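Local coordinates for protein DNA polymerase III subunit beta (Helicobacter pylori 26695, PDB 4S3I) that tethers DNA polymerases and other proteins to DNA as a ring-shaped sliding dimer, giving replication its processivity, at residues N10-A15 and I89-K94; M3-S8 and E42-K47; L78-C83 and L98-N103; N14-L19 and S33-E38; G74-D79 and F107-F112. All blocks are in the same frame, centred on the assembly; numbering follows the deposited sequence. Where two conformers were deposited one is given.

Interaction 1 of 5, residues N10-A15 and I89-K94; sequences NDLENA and IILETK
L12 of helix 9-19 meets I89 and L91 of strand 89-94, and every touch is between methyl groups. One branch of L12, CD2, does the work: it lies 4.2 Å from I89 CD1. The same L12 CD2 is 4.4 Å from L91 CD1. L12 holds its CG opposite the backbone N (chi1 177°), which carries the fork off the helix into the core. The L12 and I89 side chains meet at about a right angle. I89 and L91 are two apart on the strand and point to the same face, while I90 between them is exposed on the other. This is the helix-on-sheet packing of the N-terminal domain of the beta subunit, in which helices 9-19 and 74-82 lie side by side; I81 of the second helix touches both L12 and I89. Charged pairs stay at the outside. On the strand, K94 NZ forms a salt bridge with E92 OE2, 2.9 Å away, from above the carboxylate plane, although K94 is poorly ordered. On the helix, E13 forms salt bridges with K9 and R17. Within the helix, A15 N is hydrogen-bonded to D11 O at 3.0 Å.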
# COMPACT_ATOMS: atom_id res chain seq x y z
N ASN A 10 -0.69 -1.95 25.26
CA ASN A 10 -0.53 -2.87 24.15
C ASN A 10 -1.62 -3.94 24.07
O ASN A 10 -2.04 -4.30 22.96
CB ASN A 10 0.87 -3.50 24.16
CG ASN A 10 1.96 -2.47 23.98
OD1 ASN A 10 2.04 -1.79 22.95
ND2 ASN A 10 2.83 -2.34 24.99
N ASP A 11 -2.07 -4.43 25.21
CA ASP A 11 -3.19 -5.37 25.25
C ASP A 11 -4.43 -4.70 24.67
O ASP A 11 -5.14 -5.27 23.83
CB ASP A 11 -3.50 -5.79 26.68
CG ASP A 11 -2.42 -6.65 27.31
OD1 ASP A 11 -1.58 -7.19 26.57
OD2 ASP A 11 -2.45 -6.81 28.55
N LEU A 12 -4.68 -3.49 25.13
CA LEU A 12 -5.87 -2.75 24.69
C LEU A 12 -5.79 -2.48 23.19
O LEU A 12 -6.73 -2.77 22.44
CB LEU A 12 -6.01 -1.45 25.49
CG LEU A 12 -7.15 -0.51 25.11
CD1 LEU A 12 -8.50 -1.20 25.29
CD2 LEU A 12 -7.08 0.75 25.96
N GLU A 13 -4.65 -1.95 22.74
CA GLU A 13 -4.48 -1.60 21.33
C GLU A 13 -4.70 -2.82 20.43
O GLU A 13 -5.44 -2.76 19.45
CB GLU A 13 -3.11 -0.98 21.07
CG GLU A 13 -2.82 -0.67 19.59
CD GLU A 13 -1.55 0.15 19.37
OE1 GLU A 13 -1.26 0.51 18.21
OE2 GLU A 13 -0.83 0.42 20.36
N ASN A 14 -4.06 -3.93 20.78
CA ASN A 14 -4.26 -5.18 20.05
C ASN A 14 -5.73 -5.61 19.99
O ASN A 14 -6.24 -5.96 18.93
CB ASN A 14 -3.41 -6.31 20.66
CG ASN A 14 -1.96 -6.20 20.28
OD1 ASN A 14 -1.63 -5.74 19.18
ND2 ASN A 14 -1.07 -6.60 21.18
N ALA A 15 -6.41 -5.57 21.13
CA ALA A 15 -7.82 -5.92 21.15
C ALA A 15 -8.63 -5.00 20.22
O ALA A 15 -9.48 -5.46 19.45
CB ALA A 15 -8.39 -5.90 22.57
N ILE A 89 -3.13 2.43 31.00
CA ILE A 89 -4.19 3.39 30.68
C ILE A 89 -5.38 3.24 31.61
O ILE A 89 -5.84 2.14 31.85
CB ILE A 89 -4.67 3.20 29.23
CG1 ILE A 89 -3.53 3.56 28.26
CG2 ILE A 89 -5.92 4.04 28.93
CD1 ILE A 89 -3.79 3.16 26.83
N ILE A 90 -5.87 4.37 32.12
CA ILE A 90 -7.04 4.37 32.97
C ILE A 90 -8.30 4.61 32.15
O ILE A 90 -8.38 5.57 31.39
CB ILE A 90 -6.91 5.47 34.04
CG1 ILE A 90 -5.80 5.10 35.03
CG2 ILE A 90 -8.23 5.70 34.76
CD1 ILE A 90 -5.45 6.20 36.03
N LEU A 91 -9.29 3.74 32.31
CA LEU A 91 -10.59 3.94 31.68
C LEU A 91 -11.63 4.11 32.76
O LEU A 91 -11.78 3.26 33.64
CB LEU A 91 -10.95 2.75 30.78
CG LEU A 91 -9.87 2.41 29.77
CD1 LEU A 91 -10.20 1.12 29.02
CD2 LEU A 91 -9.66 3.57 28.79
N GLU A 92 -12.34 5.23 32.72
CA GLU A 92 -13.31 5.52 33.77
C GLU A 92 -14.55 6.21 33.21
O GLU A 92 -14.43 7.22 32.52
CB GLU A 92 -12.68 6.40 34.85
CG GLU A 92 -13.64 6.82 35.97
CD GLU A 92 -12.93 7.52 37.12
OE1 GLU A 92 -11.72 7.82 36.99
OE2 GLU A 92 -13.58 7.76 38.16
N THR A 93 -15.73 5.69 33.51
CA THR A 93 -16.94 6.32 33.02
C THR A 93 -17.26 7.54 33.88
O THR A 93 -16.98 7.58 35.07
CB THR A 93 -18.14 5.37 33.01
OG1 THR A 93 -18.36 4.88 34.34
CG2 THR A 93 -17.89 4.21 32.07
N LYS A 94 -17.85 8.54 33.23
CA LYS A 94 -18.29 9.74 33.90
C LYS A 94 -19.56 10.16 33.18
O LYS A 94 -19.49 10.60 32.03
CB LYS A 94 -17.21 10.82 33.80
CG LYS A 94 -16.39 11.05 35.08
CD LYS A 94 -15.12 10.20 35.15
CE LYS A 94 -14.26 10.57 36.37
NZ LYS A 94 -14.92 10.27 37.68

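Interaction 2 of 5, residues M3-S8 and E42-K47; sequences MKISVS and EKLFLK
I5 and V7 of strand 4-7 face L44 of strand 43-49 across the core of the N-terminal domain, which is enclosed by two antiparallel sheets. The strands belong to different sheets, so the meeting is made by side chains. CD1 of I5 is the central atom. It lies 4.1 Å from L44 CD1 and equally 4.1 Å from L44 CD2 and L44 CB, so it rests against both methyls and CB of L44. I5 gets there with CG1 between the backbone N and the carbonyl carbon (chi1 57°). The chain then runs extended, and the two side chains cross at about a right angle. V7 adds a looser touch on the same partner, with its CG1 4.4 Å from L44 CD2. V39 on strand 34-40 packs against both I5 and L44, and L12 of helix 9-19 lies against V7. K4 and S6 point the other way. There K4 forms a salt bridge with D65, and S6 OG is hydrogen-bonded to S63 OG. Across the two segments no hydrogen bond or charge pair forms. All three touching residues are buried and apolar, so the two sheets are held here by dispersion and by exclusion of water.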
# COMPACT_ATOMS: atom_id res chain seq x y z
N MET A 3 -17.90 2.43 35.60
CA MET A 3 -16.71 1.64 35.30
C MET A 3 -15.43 2.36 35.70
O MET A 3 -15.32 3.57 35.50
CB MET A 3 -16.62 1.36 33.80
CG MET A 3 -17.58 0.33 33.25
SD MET A 3 -17.23 0.02 31.50
CE MET A 3 -15.47 0.39 31.45
N LYS A 4 -14.46 1.63 36.22
CA LYS A 4 -13.14 2.22 36.49
C LYS A 4 -12.09 1.12 36.58
O LYS A 4 -12.16 0.24 37.46
CB LYS A 4 -13.19 3.06 37.77
CG LYS A 4 -11.83 3.60 38.21
CD LYS A 4 -12.01 4.80 39.14
CE LYS A 4 -10.67 5.32 39.66
NZ LYS A 4 -10.10 4.42 40.70
N ILE A 5 -11.15 1.13 35.64
CA ILE A 5 -10.11 0.13 35.55
C ILE A 5 -8.82 0.74 35.00
O ILE A 5 -8.82 1.87 34.50
CB ILE A 5 -10.52 -1.00 34.60
CG1 ILE A 5 -10.84 -0.43 33.22
CG2 ILE A 5 -11.72 -1.79 35.13
CD1 ILE A 5 -11.00 -1.49 32.15
N SER A 6 -7.73 -0.02 35.05
CA SER A 6 -6.54 0.33 34.30
C SER A 6 -6.17 -0.89 33.50
O SER A 6 -6.38 -2.02 33.95
CB SER A 6 -5.38 0.74 35.22
OG SER A 6 -4.81 -0.38 35.85
N VAL A 7 -5.65 -0.67 32.29
CA VAL A 7 -5.25 -1.76 31.42
C VAL A 7 -3.90 -1.49 30.78
O VAL A 7 -3.40 -0.36 30.80
CB VAL A 7 -6.29 -2.03 30.30
CG1 VAL A 7 -7.64 -2.40 30.90
CG2 VAL A 7 -6.42 -0.81 29.40
N SER A 8 -3.33 -2.54 30.20
CA SER A 8 -2.09 -2.41 29.46
C SER A 8 -2.39 -1.79 28.09
O SER A 8 -3.30 -2.23 27.39
CB SER A 8 -1.45 -3.79 29.28
OG SER A 8 -0.30 -3.72 28.46
N GLU A 42 -11.79 -9.52 37.00
CA GLU A 42 -10.51 -9.02 36.51
C GLU A 42 -10.39 -9.03 34.98
O GLU A 42 -9.27 -9.05 34.46
CB GLU A 42 -9.34 -9.77 37.16
CG GLU A 42 -8.54 -8.93 38.16
CD GLU A 42 -9.37 -8.44 39.35
OE1 GLU A 42 -9.17 -7.29 39.78
OE2 GLU A 42 -10.21 -9.22 39.86
N LYS A 43 -11.52 -9.02 34.28
CA LYS A 43 -11.50 -8.96 32.81
C LYS A 43 -12.23 -7.72 32.28
O LYS A 43 -13.19 -7.25 32.90
CB LYS A 43 -12.14 -10.22 32.20
CG LYS A 43 -11.39 -11.54 32.44
CD LYS A 43 -12.09 -12.71 31.71
CE LYS A 43 -11.27 -14.00 31.74
NZ LYS A 43 -11.95 -15.11 31.00
N LEU A 44 -11.74 -7.19 31.16
CA LEU A 44 -12.50 -6.22 30.36
C LEU A 44 -12.90 -6.91 29.06
O LEU A 44 -12.04 -7.36 28.31
CB LEU A 44 -11.66 -4.99 30.02
CG LEU A 44 -12.26 -4.08 28.94
CD1 LEU A 44 -13.46 -3.33 29.50
CD2 LEU A 44 -11.24 -3.10 28.39
N PHE A 45 -14.20 -7.02 28.82
CA PHE A 45 -14.70 -7.59 27.58
C PHE A 45 -15.04 -6.47 26.62
O PHE A 45 -15.66 -5.47 27.00
CB PHE A 45 -15.95 -8.42 27.85
CG PHE A 45 -15.68 -9.72 28.56
CD1 PHE A 45 -15.60 -9.76 29.95
CD2 PHE A 45 -15.49 -10.90 27.84
CE1 PHE A 45 -15.35 -10.97 30.61
CE2 PHE A 45 -15.23 -12.11 28.49
CZ PHE A 45 -15.16 -12.14 29.88
N LEU A 46 -14.63 -6.64 25.38
CA LEU A 46 -14.88 -5.67 24.33
C LEU A 46 -15.59 -6.43 23.22
O LEU A 46 -15.12 -7.50 22.80
CB LEU A 46 -13.56 -5.07 23.84
CG LEU A 46 -12.60 -4.48 24.88
CD1 LEU A 46 -11.64 -5.53 25.40
CD2 LEU A 46 -11.78 -3.30 24.31
N LYS A 47 -16.74 -5.94 22.78
CA LYS A 47 -17.42 -6.64 21.70
C LYS A 47 -18.03 -5.71 20.65
O LYS A 47 -18.52 -4.63 20.96
CB LYS A 47 -18.46 -7.63 22.22
CG LYS A 47 -19.68 -7.03 22.85
CD LYS A 47 -20.71 -8.13 23.10
CE LYS A 47 -21.94 -7.62 23.86
NZ LYS A 47 -21.68 -7.44 25.31

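Interaction 3 of 5, residues L78-C83 and L98-N103; sequences LDIISC and LAIKQN
I80 and I81 of helix 74-82 pack on I100 of strand 97-102, and this is the tight part of the contact. I80 and I100 reach toward each other tip to tip, with I80 CD1 4.1 Å from I100 CD1. I81 uses the other branch of I100: its CD1 is 4.2 Å from I100 CG2. The CB of I81 does not aim at the strand. A bend at chi2 (-50°) swings its CD1 round to meet I100. Both branches of I100 are thus met, by consecutive helix residues. All three residues are buried where helices 9-19 and 74-82 lie on the sheet of strand 97-102, the helix-on-sheet core of the N-terminal domain. I89 and L91 on the neighbouring strand fill in beside I100. The outer side is looser and more polar. K101 points away from the helix and is exposed, as is N103 just past the strand. On the helix, D79 is only partly buried and pairs with K75. The helix also borders the second subunit: S275 of that subunit packs on D79 and I80, and L272 of that subunit on C83.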
# COMPACT_ATOMS: atom_id res chain seq x y z
N LEU A 78 -9.39 3.50 19.11
CA LEU A 78 -8.11 2.98 18.64
C LEU A 78 -7.18 4.12 18.20
O LEU A 78 -5.97 4.07 18.44
CB LEU A 78 -8.32 1.98 17.51
CG LEU A 78 -7.04 1.52 16.81
CD1 LEU A 78 -6.06 0.88 17.80
CD2 LEU A 78 -7.38 0.56 15.69
N ASP A 79 -7.74 5.15 17.57
CA ASP A 79 -6.89 6.26 17.12
C ASP A 79 -6.18 6.90 18.31
O ASP A 79 -4.99 7.21 18.24
CB ASP A 79 -7.70 7.31 16.34
CG ASP A 79 -8.02 6.86 14.91
OD1 ASP A 79 -7.31 5.97 14.40
OD2 ASP A 79 -8.97 7.41 14.31
N ILE A 80 -6.92 7.07 19.41
CA ILE A 80 -6.34 7.62 20.64
C ILE A 80 -5.28 6.69 21.24
O ILE A 80 -4.14 7.10 21.46
CB ILE A 80 -7.43 7.87 21.69
CG1 ILE A 80 -8.34 9.02 21.26
CG2 ILE A 80 -6.82 8.15 23.06
CD1 ILE A 80 -9.55 9.20 22.18
N ILE A 81 -5.65 5.44 21.52
CA ILE A 81 -4.73 4.49 22.14
C ILE A 81 -3.43 4.33 21.35
O ILE A 81 -2.34 4.30 21.93
CB ILE A 81 -5.38 3.10 22.34
CG1 ILE A 81 -6.64 3.22 23.19
CG2 ILE A 81 -4.39 2.11 22.97
CD1 ILE A 81 -6.43 4.01 24.48
N SER A 82 -3.52 4.26 20.02
CA SER A 82 -2.33 4.02 19.21
C SER A 82 -1.34 5.19 19.30
O SER A 82 -0.15 5.04 18.99
CB SER A 82 -2.72 3.75 17.75
OG SER A 82 -3.33 4.88 17.16
N CYS A 83 -1.82 6.34 19.75
CA CYS A 83 -0.95 7.51 19.87
C CYS A 83 -0.39 7.72 21.28
O CYS A 83 0.35 8.67 21.52
CB CYS A 83 -1.69 8.78 19.41
SG CYS A 83 -1.82 8.88 17.61
N LEU A 98 -16.98 8.35 28.42
CA LEU A 98 -15.86 7.52 28.85
C LEU A 98 -14.60 8.36 28.91
O LEU A 98 -14.21 8.98 27.91
CB LEU A 98 -15.63 6.36 27.88
CG LEU A 98 -14.46 5.46 28.33
CD1 LEU A 98 -14.83 4.79 29.65
CD2 LEU A 98 -14.06 4.43 27.29
N ALA A 99 -13.94 8.38 30.06
CA ALA A 99 -12.67 9.12 30.19
C ALA A 99 -11.49 8.19 29.99
O ALA A 99 -11.49 7.06 30.50
CB ALA A 99 -12.58 9.83 31.53
N ILE A 100 -10.48 8.65 29.26
CA ILE A 100 -9.27 7.87 29.06
C ILE A 100 -8.08 8.68 29.58
O ILE A 100 -7.88 9.81 29.15
CB ILE A 100 -9.04 7.58 27.58
CG1 ILE A 100 -10.20 6.78 26.99
CG2 ILE A 100 -7.70 6.87 27.35
CD1 ILE A 100 -10.21 6.80 25.44
N LYS A 101 -7.30 8.11 30.50
CA LYS A 101 -6.18 8.86 31.08
C LYS A 101 -4.89 8.07 31.02
O LYS A 101 -4.87 6.86 31.26
CB LYS A 101 -6.47 9.27 32.53
CG LYS A 101 -7.92 9.50 32.85
CD LYS A 101 -8.26 10.98 32.82
CE LYS A 101 -7.53 11.74 33.92
NZ LYS A 101 -8.01 13.15 34.01
N GLN A 102 -3.81 8.77 30.69
CA GLN A 102 -2.49 8.20 30.79
C GLN A 102 -1.58 9.34 31.19
O GLN A 102 -1.22 10.16 30.34
CB GLN A 102 -2.02 7.60 29.46
CG GLN A 102 -0.64 6.97 29.54
CD GLN A 102 -0.09 6.58 28.19
OE1 GLN A 102 0.31 7.43 27.40
NE2 GLN A 102 -0.06 5.27 27.92
N ASN A 103 -1.25 9.42 32.48
CA ASN A 103 -0.37 10.45 33.01
C ASN A 103 -0.85 11.85 32.66
O ASN A 103 -1.88 12.30 33.16
CB ASN A 103 1.08 10.25 32.57
CG ASN A 103 2.05 11.15 33.32
OD1 ASN A 103 1.69 11.77 34.33
ND2 ASN A 103 3.28 11.23 32.83

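Interaction 4 of 5, residues N14-L19 and S33-E38; sequences NALRYL and SHIHLE
I35 places CG1 beside its backbone N (chi1 -70°) and then runs nearly straight at chi2 (168°), which carries CD1 out from strand 34-40 toward helix 9-19. L16 and L19 receive it. Each of these leucines also keeps CG on the side of its own backbone N, with an extended second torsion. I35 CD1 is met by L16 from one direction and by L19 from another, about a right angle away; the two leucines are three residues apart on one face of the helix. L16 gives its CD2 branch, 3.6 Å from I35 CD1, a close apolar approach. From L19, CB and CD1 both lie 3.9 Å from I35 CD1. The leucines cross obliquely over the isoleucine. One methyl group therefore meets three side-chain carbons of the two leucines, and the contact has no polar component. R17 points away from the strand and pairs with E13. The arrangement is a helix lying over a sheet, in the N-terminal domain. L46 of strand 43-49 touches both L16 and L19, and L55 of strand 53-60 also reaches L19. F77, L78 and I81 of helix 74-82 close in on L16. Strand 34-40 itself is hydrogen-bonded to strand 43-49 along one edge and to strand 68-73 along the other.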
# COMPACT_ATOMS: atom_id res chain seq x y z
N ASN A 14 -4.06 -3.93 20.78
CA ASN A 14 -4.26 -5.18 20.05
C ASN A 14 -5.73 -5.61 19.99
O ASN A 14 -6.24 -5.96 18.93
CB ASN A 14 -3.41 -6.31 20.66
CG ASN A 14 -1.96 -6.20 20.28
OD1 ASN A 14 -1.63 -5.74 19.18
ND2 ASN A 14 -1.07 -6.60 21.18
N ALA A 15 -6.41 -5.57 21.13
CA ALA A 15 -7.82 -5.92 21.15
C ALA A 15 -8.63 -5.00 20.22
O ALA A 15 -9.48 -5.46 19.45
CB ALA A 15 -8.39 -5.90 22.57
N LEU A 16 -8.35 -3.70 20.27
CA LEU A 16 -9.06 -2.74 19.44
C LEU A 16 -8.79 -2.96 17.95
O LEU A 16 -9.68 -2.77 17.11
CB LEU A 16 -8.71 -1.31 19.83
CG LEU A 16 -9.20 -0.90 21.21
CD1 LEU A 16 -8.75 0.52 21.52
CD2 LEU A 16 -10.72 -1.01 21.31
N ARG A 17 -7.57 -3.36 17.62
CA ARG A 17 -7.24 -3.60 16.22
C ARG A 17 -8.10 -4.71 15.62
O ARG A 17 -8.63 -4.57 14.51
CB ARG A 17 -5.74 -3.88 16.03
CG ARG A 17 -4.90 -2.60 16.12
CD ARG A 17 -3.46 -2.77 15.62
NE ARG A 17 -2.68 -1.57 15.92
CZ ARG A 17 -2.77 -0.42 15.25
NH1 ARG A 17 -3.61 -0.29 14.23
NH2 ARG A 17 -2.03 0.62 15.62
N TYR A 18 -8.25 -5.80 16.35
CA TYR A 18 -9.07 -6.91 15.89
C TYR A 18 -10.51 -6.51 15.70
O TYR A 18 -11.19 -7.04 14.82
CB TYR A 18 -9.02 -8.05 16.89
CG TYR A 18 -7.74 -8.84 16.88
CD1 TYR A 18 -7.28 -9.44 15.71
CD2 TYR A 18 -7.02 -9.03 18.05
CE1 TYR A 18 -6.11 -10.19 15.70
CE2 TYR A 18 -5.86 -9.78 18.06
CZ TYR A 18 -5.41 -10.36 16.88
OH TYR A 18 -4.25 -11.10 16.90
N LEU A 19 -10.98 -5.59 16.54
CA LEU A 19 -12.39 -5.25 16.56
C LEU A 19 -12.80 -4.30 15.44
O LEU A 19 -13.99 -4.16 15.15
CB LEU A 19 -12.76 -4.65 17.92
CG LEU A 19 -12.86 -5.71 19.02
CD1 LEU A 19 -12.85 -5.04 20.38
CD2 LEU A 19 -14.15 -6.53 18.86
N SER A 33 -21.07 1.90 15.04
CA SER A 33 -19.67 2.33 15.04
C SER A 33 -19.01 2.15 16.41
O SER A 33 -17.84 2.52 16.60
CB SER A 33 -19.56 3.80 14.62
OG SER A 33 -20.04 4.66 15.64
N HIS A 34 -19.76 1.57 17.35
CA HIS A 34 -19.34 1.49 18.75
C HIS A 34 -18.97 0.09 19.24
O HIS A 34 -19.56 -0.91 18.81
CB HIS A 34 -20.43 2.06 19.67
CG HIS A 34 -20.35 3.54 19.86
ND1 HIS A 34 -20.58 4.15 21.08
CD2 HIS A 34 -20.05 4.54 18.99
CE1 HIS A 34 -20.44 5.45 20.95
NE2 HIS A 34 -20.11 5.71 19.70
N ILE A 35 -18.01 0.05 20.16
CA ILE A 35 -17.64 -1.15 20.87
C ILE A 35 -18.30 -1.16 22.25
O ILE A 35 -18.26 -0.16 22.97
CB ILE A 35 -16.12 -1.24 21.02
CG1 ILE A 35 -15.47 -1.50 19.66
CG2 ILE A 35 -15.74 -2.32 22.03
CD1 ILE A 35 -13.93 -1.32 19.62
N HIS A 36 -18.93 -2.28 22.60
CA HIS A 36 -19.53 -2.46 23.92
C HIS A 36 -18.42 -2.88 24.89
O HIS A 36 -17.58 -3.75 24.57
CB HIS A 36 -20.63 -3.52 23.85
CG HIS A 36 -21.34 -3.77 25.14
ND1 HIS A 36 -20.84 -4.59 26.12
CD2 HIS A 36 -22.55 -3.34 25.59
CE1 HIS A 36 -21.70 -4.64 27.13
NE2 HIS A 36 -22.75 -3.90 26.83
N LEU A 37 -18.40 -2.27 26.06
CA LEU A 37 -17.38 -2.57 27.06
C LEU A 37 -18.06 -3.13 28.30
O LEU A 37 -19.12 -2.64 28.70
CB LEU A 37 -16.60 -1.32 27.44
CG LEU A 37 -15.88 -0.54 26.36
CD1 LEU A 37 -15.23 0.72 26.95
CD2 LEU A 37 -14.82 -1.41 25.68
N GLU A 38 -17.46 -4.14 28.92
CA GLU A 38 -17.99 -4.68 30.17
C GLU A 38 -16.86 -5.12 31.10
O GLU A 38 -16.01 -5.92 30.71
CB GLU A 38 -18.95 -5.84 29.91
CG GLU A 38 -19.40 -6.55 31.19
CD GLU A 38 -20.78 -7.18 31.07
OE1 GLU A 38 -21.14 -7.67 29.97
OE2 GLU A 38 -21.52 -7.20 32.09

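Interaction 5 of 5, residues G74-D79 and F107-F112; sequences GKKFLD and FKLPMF
L109 of strand 105-110 packs on K76 and on the backbone N of F77. Here helix 74-82 lies on the outermost strand, within the chain, of the N-terminal domain's sheet, next to the C-terminal domain of the second subunit. The segment begins with F107, a buried residue that packs on I100 and on L272 of the second subunit. F107 and K108 pair antiparallel with a strand of that subunit, so the sheet runs on across the interface. K108 NZ is hydrogen-bonded to T301 OG1 of that subunit. L109 turns back toward the helix. Its CD1 is 4.0 Å from K76 CB and 4.1 Å from F77 N, so it sits against the helix backbone. Its other branch, CD2, lies 4.1 Å from K76 CD, alongside the aliphatic part of the lysine, which it crosses at a slant. I72 fills in next to L109. P110 packs on E300 of the second subunit. M111 and F112 leave the strand; F112 stacks on H34, and its backbone N bonds to T71 OG1. K76 is apolar only along its stem: past CD the chain bends at chi4 (-75°), and NZ forms a salt bridge with E300 OE1 of the second subunit.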
# COMPACT_ATOMS: atom_id res chain seq x y z
N GLY A 74 -15.37 2.84 18.31
CA GLY A 74 -14.20 1.98 18.19
C GLY A 74 -13.05 2.57 17.40
O GLY A 74 -11.88 2.33 17.70
N LYS A 75 -13.36 3.34 16.37
CA LYS A 75 -12.29 3.90 15.54
C LYS A 75 -11.54 5.01 16.28
O LYS A 75 -10.31 5.04 16.29
CB LYS A 75 -12.84 4.42 14.20
CG LYS A 75 -11.77 5.12 13.33
CD LYS A 75 -12.42 5.95 12.21
CE LYS A 75 -11.38 6.42 11.18
NZ LYS A 75 -10.33 7.28 11.78
N LYS A 76 -12.29 5.91 16.91
CA LYS A 76 -11.69 6.98 17.70
C LYS A 76 -10.88 6.40 18.87
O LYS A 76 -9.79 6.86 19.17
CB LYS A 76 -12.76 7.96 18.21
CG LYS A 76 -13.46 8.74 17.11
CD LYS A 76 -14.70 9.47 17.63
CE LYS A 76 -15.50 10.13 16.50
NZ LYS A 76 -14.84 11.37 15.99
N PHE A 77 -11.45 5.39 19.53
CA PHE A 77 -10.81 4.71 20.66
C PHE A 77 -9.45 4.21 20.23
O PHE A 77 -8.44 4.47 20.89
CB PHE A 77 -11.69 3.53 21.13
CG PHE A 77 -11.38 3.02 22.52
CD1 PHE A 77 -10.51 3.71 23.36
CD2 PHE A 77 -11.97 1.85 22.99
CE1 PHE A 77 -10.24 3.24 24.66
CE2 PHE A 77 -11.71 1.37 24.28
CZ PHE A 77 -10.84 2.07 25.11
N LEU A 78 -9.39 3.50 19.11
CA LEU A 78 -8.11 2.98 18.64
C LEU A 78 -7.18 4.12 18.20
O LEU A 78 -5.97 4.07 18.44
CB LEU A 78 -8.32 1.98 17.51
CG LEU A 78 -7.04 1.52 16.81
CD1 LEU A 78 -6.06 0.88 17.80
CD2 LEU A 78 -7.38 0.56 15.69
N ASP A 79 -7.74 5.15 17.57
CA ASP A 79 -6.89 6.26 17.12
C ASP A 79 -6.18 6.90 18.31
O ASP A 79 -4.99 7.21 18.24
CB ASP A 79 -7.70 7.31 16.34
CG ASP A 79 -8.02 6.86 14.91
OD1 ASP A 79 -7.31 5.97 14.40
OD2 ASP A 79 -8.97 7.41 14.31
N PHE A 107 -8.62 12.10 27.76
CA PHE A 107 -9.58 12.24 26.68
C PHE A 107 -10.96 11.93 27.17
O PHE A 107 -11.13 11.21 28.16
CB PHE A 107 -9.27 11.25 25.55
CG PHE A 107 -7.84 11.24 25.13
CD1 PHE A 107 -6.88 10.59 25.89
CD2 PHE A 107 -7.45 11.87 23.96
CE1 PHE A 107 -5.56 10.58 25.51
CE2 PHE A 107 -6.14 11.85 23.56
CZ PHE A 107 -5.19 11.21 24.34
N LYS A 108 -11.96 12.45 26.46
CA LYS A 108 -13.35 12.08 26.72
C LYS A 108 -14.05 11.72 25.41
O LYS A 108 -13.86 12.39 24.39
CB LYS A 108 -14.08 13.21 27.43
CG LYS A 108 -13.69 13.38 28.89
CD LYS A 108 -14.54 14.45 29.57
CE LYS A 108 -14.54 15.77 28.78
NZ LYS A 108 -13.26 16.55 28.87
N LEU A 109 -14.83 10.65 25.44
CA LEU A 109 -15.64 10.26 24.29
C LEU A 109 -17.04 9.92 24.77
O LEU A 109 -17.22 9.37 25.86
CB LEU A 109 -15.02 9.08 23.53
CG LEU A 109 -13.77 9.37 22.71
CD1 LEU A 109 -13.15 8.09 22.15
CD2 LEU A 109 -14.09 10.33 21.58
N PRO A 110 -18.05 10.27 23.97
CA PRO A 110 -19.43 10.05 24.41
C PRO A 110 -19.83 8.57 24.32
O PRO A 110 -19.42 7.89 23.38
CB PRO A 110 -20.25 10.89 23.42
CG PRO A 110 -19.40 10.86 22.12
CD PRO A 110 -17.97 10.82 22.60
N MET A 111 -20.60 8.09 25.29
CA MET A 111 -21.09 6.72 25.25
C MET A 111 -22.54 6.70 24.78
O MET A 111 -23.26 7.69 24.96
CB MET A 111 -20.97 6.08 26.63
CG MET A 111 -19.57 6.11 27.24
SD MET A 111 -19.46 4.86 28.51
CE MET A 111 -20.57 5.51 29.76
N PHE A 112 -22.98 5.59 24.19
CA PHE A 112 -24.40 5.42 23.86
C PHE A 112 -25.09 4.51 24.89
O PHE A 112 -24.43 3.88 25.71
CB PHE A 112 -24.57 4.83 22.45
CG PHE A 112 -24.15 5.77 21.34
CD1 PHE A 112 -24.40 7.13 21.43
CD2 PHE A 112 -23.53 5.27 20.21
CE1 PHE A 112 -24.01 7.99 20.39
CE2 PHE A 112 -23.14 6.12 19.18
CZ PHE A 112 -23.38 7.48 19.27

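In the fold
From the N terminus, strand 4-7 opens interaction 2, and helix 9-19 opens interactions 1 and 4, which overlap at N14 and A15. Interaction 4 closes first, at 33-38. Interaction 2 closes next, at 42-47, and so encloses it. Helix 74-82 then opens interactions 5 and 3, which share L78 and D79. Interaction 1 closes at 89-94; it crosses interactions 2, 3 and 5. Interaction 3 closes at 98-103, within the span of interaction 5, which ends at 107-112. Interaction 2 joins the two sheets directly. Interactions 1, 3 and 5 seat the two helices on one sheet, and interaction 4 seats helix 9-19 on the other. Interactions 3 and 5 also touch the second subunit.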